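Malonyl CoA-acyl carrier protein transacylase (Bartonella henselae, PDB 3QAT) probably transfers the malonyl group from malonyl-CoA to acyl carrier protein, supplying malonyl-ACP for fatty acid biosynthesis. Local coordinates at residues F279-G284 and L301-A306; V30-V35 and I77-Q82. All blocks are in the same frame, centred on the assembly; numbering follows the deposited sequence.

Contact 1: residues F279-G284 and L301-A306; sequences FEIGSG and LTVGTA
Three backbone hydrogen bonds join Phe279-Ile281 to Leu301-Val303 as parallel strands in register. Glu280 is gripped on both its peptide groups: its N donates to Leu301 O at 2.9 Å, and its O accepts from Val303 N at 2.7 Å, a bond bent to 147° at the hydrogen. Past the end of the strand Gly282 N donates to Val303 O (3.0 Å), almost straight at its hydrogen although it stands 33° out of the carbonyl plane. Leu301 O also meets Phe279 CA at 3.3 Å in a CA-H...O contact. Strand 6-11 pairs with the other side of Phe279 and Ile281 through Ala8 and Thr10, and Ile281 O is bonded by the hydroxyl of Ser73.

On the apolar face, against which helix 306-316 packs at Phe279 and Val303, Val303 CG2 presses on Phe279 CD1 (3.6 Å) and on Ile281 CD1 (3.8 Å), while Leu301 CD1 lies alongside the ring at CE1. The other face carries Glu280 and Thr302 side by side. With CG anti to the backbone N (chi1 179°) and the chain extended, the Glu280 carboxylate reaches Thr288 OG1 through OE1 and Leu287 N through OE2; Thr302 offers it just a methyl, CG2 lying 3.7 Å from OE1. The Thr302 hydroxyl bonds instead to Glu308 OE2, while Glu308 OE1 accepts from Gly304 N and Glu308 N is capped by Thr305 OG1, the N-cap of the helix that follows. The pairing closes a beta-alpha-beta unit, strand 275-281, helix 286-294 and strand 299-303, at the edge of the parallel sheet of the acyltransferase fold.

Contact 2: residues V30-V35 and I77-Q82; sequences VAARMV and IRVMEQ
Ala31 CB fits against the turn Arg78-Gln82, and its small size lets the two helical segments come within 8.2 Å of each other, axis to axis, at 147°. The apolar contacts centre on three residues of helix 30-43. Ala31 CB lies 4.1 Å from Val79 CG2, and Ala32 CB meets the same methyl at 3.9 Å, so that one branch of Val79 bridges two consecutive alanines. Gln82, extended with CG anti to the backbone N (chi1 -177°), brings its OE1 to 3.6 Å from Ala31 CB. Further along, Val35 CG2 touches Arg78 CG at 3.6 Å, the two side chains crossing at a slant.

Arg78 thus joins the packing through its aliphatic part, while a bend at chi2 (-85°) carries the guanidinium beside Val35 CG2, toward the backbone carbonyls of Ala31 and Met34.

The polar bridges all run through water, with no direct hydrogen bond between the segments. Water 1, in the plane of the guanidinium at its edge, accepts from Arg78 NH1 and donates to Ala31 O at 2.8 Å. Water 3 accepts from the same NH1 and gives a weak bond to Met34 O. Gln82 OE1 receives a bond from water 2 (2.9 Å), which in turn accepts from Ala31 N; both backbone polar atoms of Ala31 are therefore linked by water to the other helix.

Beyond this helix pair, Val79 and Met80 lean on helix 306-316, and Ile77 and Met80 reach Phe9 of strand 6-11, placing helix 62-82 between helix 30-43 and the parallel sheet.

From the N terminus, the chain first lays down strand 6-11 in the parallel sheet. It then runs through helix 30-43 and, after a largely helical excursion, returns along helix 62-82 to close contact 2. Contact 1 opens much later, on strand 275-281, and closes on 299-303 after the short helical crossover; the two loops follow in series, neither nested nor crossed. They meet in space, their centres 14 Å apart: Ile281 CG2 packs on Ile77 CD1 at 3.8 Å, and Val303 CG1 on Met80 SD. Helix 62-82 is thus the element through which they meet, joining the N-terminal helices to the edge of the sheet formed by the C-terminal strands.

Contact 1: residues F279-G284 and L301-A306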
loop_
_atom_site.group_PDB
_atom_site.type_symbol
_atom_site.label_atom_id
_atom_site.label_comp_id
_atom_site.label_asym_id
_atom_site.label_seq_id
_atom_site.Cartn_x
_atom_site.Cartn_y
_atom_site.Cartn_z
ATOM N N PHE A 279 -2.137 13.961 0.420
ATOM C CA PHE A 279 -1.862 13.668 1.817
ATOM C C PHE A 279 -1.495 12.182 1.917
ATOM O O PHE A 279 -2.111 11.365 1.247
ATOM C CB PHE A 279 -3.097 13.933 2.676
ATOM C CG PHE A 279 -3.451 15.377 2.803
ATOM C CD1 PHE A 279 -2.783 16.191 3.705
ATOM C CD2 PHE A 279 -4.464 15.913 2.014
ATOM C CE1 PHE A 279 -3.144 17.547 3.839
ATOM C CE2 PHE A 279 -4.819 17.242 2.127
ATOM C CZ PHE A 279 -4.169 18.053 3.052
ATOM N N GLU A 280 -0.465 11.893 2.701
ATOM C CA GLU A 280 -0.076 10.515 3.069
ATOM C C GLU A 280 -0.569 10.255 4.503
ATOM O O GLU A 280 -0.076 10.859 5.469
ATOM C CB GLU A 280 1.454 10.368 2.977
ATOM C CG GLU A 280 1.931 8.961 3.382
ATOM C CD GLU A 280 3.398 8.692 3.037
ATOM O OE1 GLU A 280 4.169 9.683 2.827
ATOM O OE2 GLU A 280 3.750 7.473 2.923
ATOM N N ILE A 281 -1.529 9.343 4.625
ATOM C CA ILE A 281 -2.234 9.140 5.880
ATOM C C ILE A 281 -1.668 7.931 6.601
ATOM O O ILE A 281 -1.792 6.816 6.108
ATOM C CB ILE A 281 -3.746 8.880 5.607
ATOM C CG1 ILE A 281 -4.403 10.007 4.789
ATOM C CG2 ILE A 281 -4.497 8.672 6.940
ATOM C CD1 ILE A 281 -4.322 11.401 5.459
ATOM N N GLY A 282 -1.052 8.132 7.759
ATOM C CA GLY A 282 -0.526 7.009 8.555
ATOM C C GLY A 282 0.962 7.071 8.842
ATOM O O GLY A 282 1.501 8.123 9.147
ATOM N N SER A 283 1.630 5.917 8.757
ATOM C CA SER A 283 3.042 5.798 9.168
ATOM C C SER A 283 4.020 6.174 8.046
ATOM O O SER A 283 3.912 5.664 6.938
ATOM C CB SER A 283 3.319 4.338 9.575
ATOM O OG SER A 283 4.663 4.225 10.073
ATOM N N GLY A 284 4.983 7.042 8.360
ATOM C CA GLY A 284 6.130 7.283 7.473
ATOM C C GLY A 284 5.941 8.338 6.386
ATOM O O GLY A 284 4.886 8.993 6.285
ATOM N N LEU A 301 2.051 16.156 1.559
ATOM C CA LEU A 301 2.132 16.340 3.003
ATOM C C LEU A 301 1.895 15.036 3.720
ATOM O O LEU A 301 1.001 14.281 3.349
ATOM C CB LEU A 301 1.090 17.370 3.491
ATOM C CG LEU A 301 1.214 18.795 2.917
ATOM C CD1 LEU A 301 0.077 19.637 3.422
ATOM C CD2 LEU A 301 2.560 19.412 3.289
ATOM N N THR A 302 2.695 14.797 4.754
ATOM C CA THR A 302 2.502 13.628 5.619
ATOM C C THR A 302 1.479 13.938 6.730
ATOM O O THR A 302 1.435 15.048 7.270
ATOM C CB THR A 302 3.829 13.141 6.240
ATOM O OG1 THR A 302 4.571 14.244 6.784
ATOM C CG2 THR A 302 4.691 12.447 5.188
ATOM N N VAL A 303 0.683 12.936 7.094
ATOM C CA VAL A 303 -0.290 13.061 8.201
ATOM C C VAL A 303 -0.180 11.870 9.159
ATOM O O VAL A 303 -0.867 10.846 8.987
ATOM C CB VAL A 303 -1.741 13.179 7.679
ATOM C CG1 VAL A 303 -2.640 13.691 8.772
ATOM C CG2 VAL A 303 -1.814 14.131 6.462
ATOM N N GLY A 304 0.686 12.011 10.164
ATOM C CA GLY A 304 0.951 10.942 11.129
ATOM C C GLY A 304 0.994 11.386 12.567
ATOM O O GLY A 304 0.850 10.572 13.469
ATOM N N THR A 305 1.166 12.683 12.777
ATOM C CA THR A 305 1.237 13.253 14.134
ATOM C C THR A 305 0.059 14.192 14.374
ATOM O O THR A 305 -0.635 14.618 13.424
ATOM C CB THR A 305 2.538 14.042 14.341
ATOM O OG1 THR A 305 2.534 15.182 13.475
ATOM C CG2 THR A 305 3.781 13.188 14.071
ATOM N N ALA A 306 -0.156 14.531 15.638
ATOM C CA ALA A 306 -1.194 15.486 16.015
ATOM C C ALA A 306 -1.029 16.829 15.278
ATOM O O ALA A 306 -2.007 17.389 14.744
ATOM C CB ALA A 306 -1.216 15.687 17.542
#

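Contact 2: residues V30-V35 and I77-Q82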
loop_
_atom_site.group_PDB
_atom_site.type_symbol
_atom_site.label_atom_id
_atom_site.label_comp_id
_atom_site.label_asym_id
_atom_site.label_seq_id
_atom_site.Cartn_x
_atom_site.Cartn_y
_atom_site.Cartn_z
ATOM N N VAL A 30 -8.418 9.173 22.256
ATOM C CA VAL A 30 -9.190 7.934 22.398
ATOM C C VAL A 30 -9.612 7.376 21.021
ATOM O O VAL A 30 -9.712 6.162 20.865
ATOM C CB VAL A 30 -10.401 8.112 23.389
ATOM C CG1 VAL A 30 -11.556 8.901 22.730
ATOM C CG2 VAL A 30 -10.883 6.747 23.930
ATOM N N ALA A 31 -9.820 8.249 20.031
ATOM C CA ALA A 31 -10.242 7.788 18.716
ATOM C C ALA A 31 -9.146 6.895 18.139
ATOM O O ALA A 31 -9.444 5.910 17.472
ATOM C CB ALA A 31 -10.515 8.962 17.773
ATOM N N ALA A 32 -7.886 7.251 18.387
ATOM C CA ALA A 32 -6.779 6.420 17.867
ATOM C C ALA A 32 -6.638 5.140 18.674
ATOM O O ALA A 32 -6.493 4.045 18.102
ATOM C CB ALA A 32 -5.457 7.227 17.877
ATOM N N ARG A 33 -6.716 5.276 20.001
ATOM C CA ARG A 33 -6.596 4.123 20.907
ATOM C C ARG A 33 -7.627 3.041 20.559
ATOM O O ARG A 33 -7.294 1.835 20.492
ATOM C CB ARG A 33 -6.768 4.590 22.367
ATOM C CG ARG A 33 -6.534 3.534 23.441
ATOM C CD ARG A 33 -6.694 4.185 24.862
ATOM N NE ARG A 33 -6.090 5.525 24.825
ATOM C CZ ARG A 33 -6.652 6.669 25.241
ATOM N NH1 ARG A 33 -7.849 6.695 25.850
ATOM N NH2 ARG A 33 -5.974 7.802 25.084
ATOM N N MET A 34 -8.861 3.462 20.286
ATOM C CA MET A 34 -9.926 2.494 19.989
ATOM C C MET A 34 -9.720 1.747 18.679
ATOM O O MET A 34 -10.124 0.612 18.571
ATOM C CB MET A 34 -11.295 3.184 19.997
ATOM C CG MET A 34 -11.705 3.590 21.385
ATOM S SD MET A 34 -13.342 4.359 21.491
ATOM C CE MET A 34 -13.203 5.719 20.343
ATOM N N VAL A 35 -9.100 2.380 17.691
ATOM C CA VAL A 35 -8.787 1.651 16.442
ATOM C C VAL A 35 -7.863 0.466 16.732
ATOM O O VAL A 35 -8.150 -0.667 16.303
ATOM C CB VAL A 35 -8.168 2.597 15.380
ATOM C CG1 VAL A 35 -7.504 1.799 14.225
ATOM C CG2 VAL A 35 -9.240 3.539 14.854
ATOM N N ILE A 77 -7.269 8.626 10.481
ATOM C CA ILE A 77 -8.577 8.988 9.910
ATOM C C ILE A 77 -9.591 9.277 11.022
ATOM O O ILE A 77 -10.336 10.277 10.963
ATOM C CB ILE A 77 -9.130 7.903 8.933
ATOM C CG1 ILE A 77 -8.257 7.786 7.659
ATOM C CG2 ILE A 77 -10.638 8.171 8.582
ATOM C CD1 ILE A 77 -8.298 9.035 6.699
ATOM N N ARG A 78 -9.643 8.394 12.023
ATOM C CA ARG A 78 -10.657 8.567 13.065
ATOM C C ARG A 78 -10.424 9.814 13.893
ATOM O O ARG A 78 -11.395 10.494 14.265
ATOM C CB ARG A 78 -10.751 7.346 13.975
ATOM C CG ARG A 78 -11.230 6.139 13.243
ATOM C CD ARG A 78 -12.729 6.103 13.196
ATOM N NE ARG A 78 -13.186 4.857 12.576
ATOM C CZ ARG A 78 -13.360 3.703 13.236
ATOM N NH1 ARG A 78 -13.080 3.593 14.528
ATOM N NH2 ARG A 78 -13.797 2.652 12.587
ATOM N N VAL A 79 -9.160 10.112 14.196
ATOM C CA VAL A 79 -8.842 11.384 14.874
ATOM C C VAL A 79 -9.273 12.590 14.025
ATOM O O VAL A 79 -9.935 13.501 14.534
ATOM C CB VAL A 79 -7.337 11.482 15.270
ATOM C CG1 VAL A 79 -6.993 12.894 15.816
ATOM C CG2 VAL A 79 -6.983 10.424 16.298
ATOM N N MET A 80 -8.937 12.588 12.727
ATOM C CA MET A 80 -9.364 13.662 11.830
ATOM C C MET A 80 -10.886 13.820 11.804
ATOM O O MET A 80 -11.415 14.947 11.870
ATOM C CB MET A 80 -8.847 13.439 10.402
ATOM C CG MET A 80 -7.325 13.507 10.307
ATOM S SD MET A 80 -6.755 13.288 8.593
ATOM C CE MET A 80 -7.018 14.903 7.867
ATOM N N GLU A 81 -11.602 12.703 11.701
ATOM C CA GLU A 81 -13.059 12.744 11.726
ATOM C C GLU A 81 -13.613 13.312 13.031
ATOM O O GLU A 81 -14.561 14.109 12.991
ATOM C CB GLU A 81 -13.652 11.378 11.400
ATOM C CG GLU A 81 -13.353 10.977 9.958
ATOM C CD GLU A 81 -13.816 9.576 9.651
ATOM O OE1 GLU A 81 -13.809 8.708 10.561
ATOM O OE2 GLU A 81 -14.163 9.347 8.473
ATOM N N GLN A 82 -13.027 12.960 14.181
ATOM C CA GLN A 82 -13.522 13.532 15.452
ATOM C C GLN A 82 -13.330 15.048 15.476
ATOM O O GLN A 82 -14.147 15.793 16.050
ATOM C CB GLN A 82 -12.850 12.897 16.682
ATOM C CG GLN A 82 -13.436 13.456 17.977
ATOM C CD GLN A 82 -13.256 12.574 19.209
ATOM O OE1 GLN A 82 -12.787 11.434 19.132
ATOM N NE2 GLN A 82 -13.649 13.114 20.369
HETATM O O HOH W 1 -12.055 5.521 16.664
HETATM O O HOH W 2 -10.135 11.146 20.166
HETATM O O HOH W 3 -12.448 1.249 16.548
#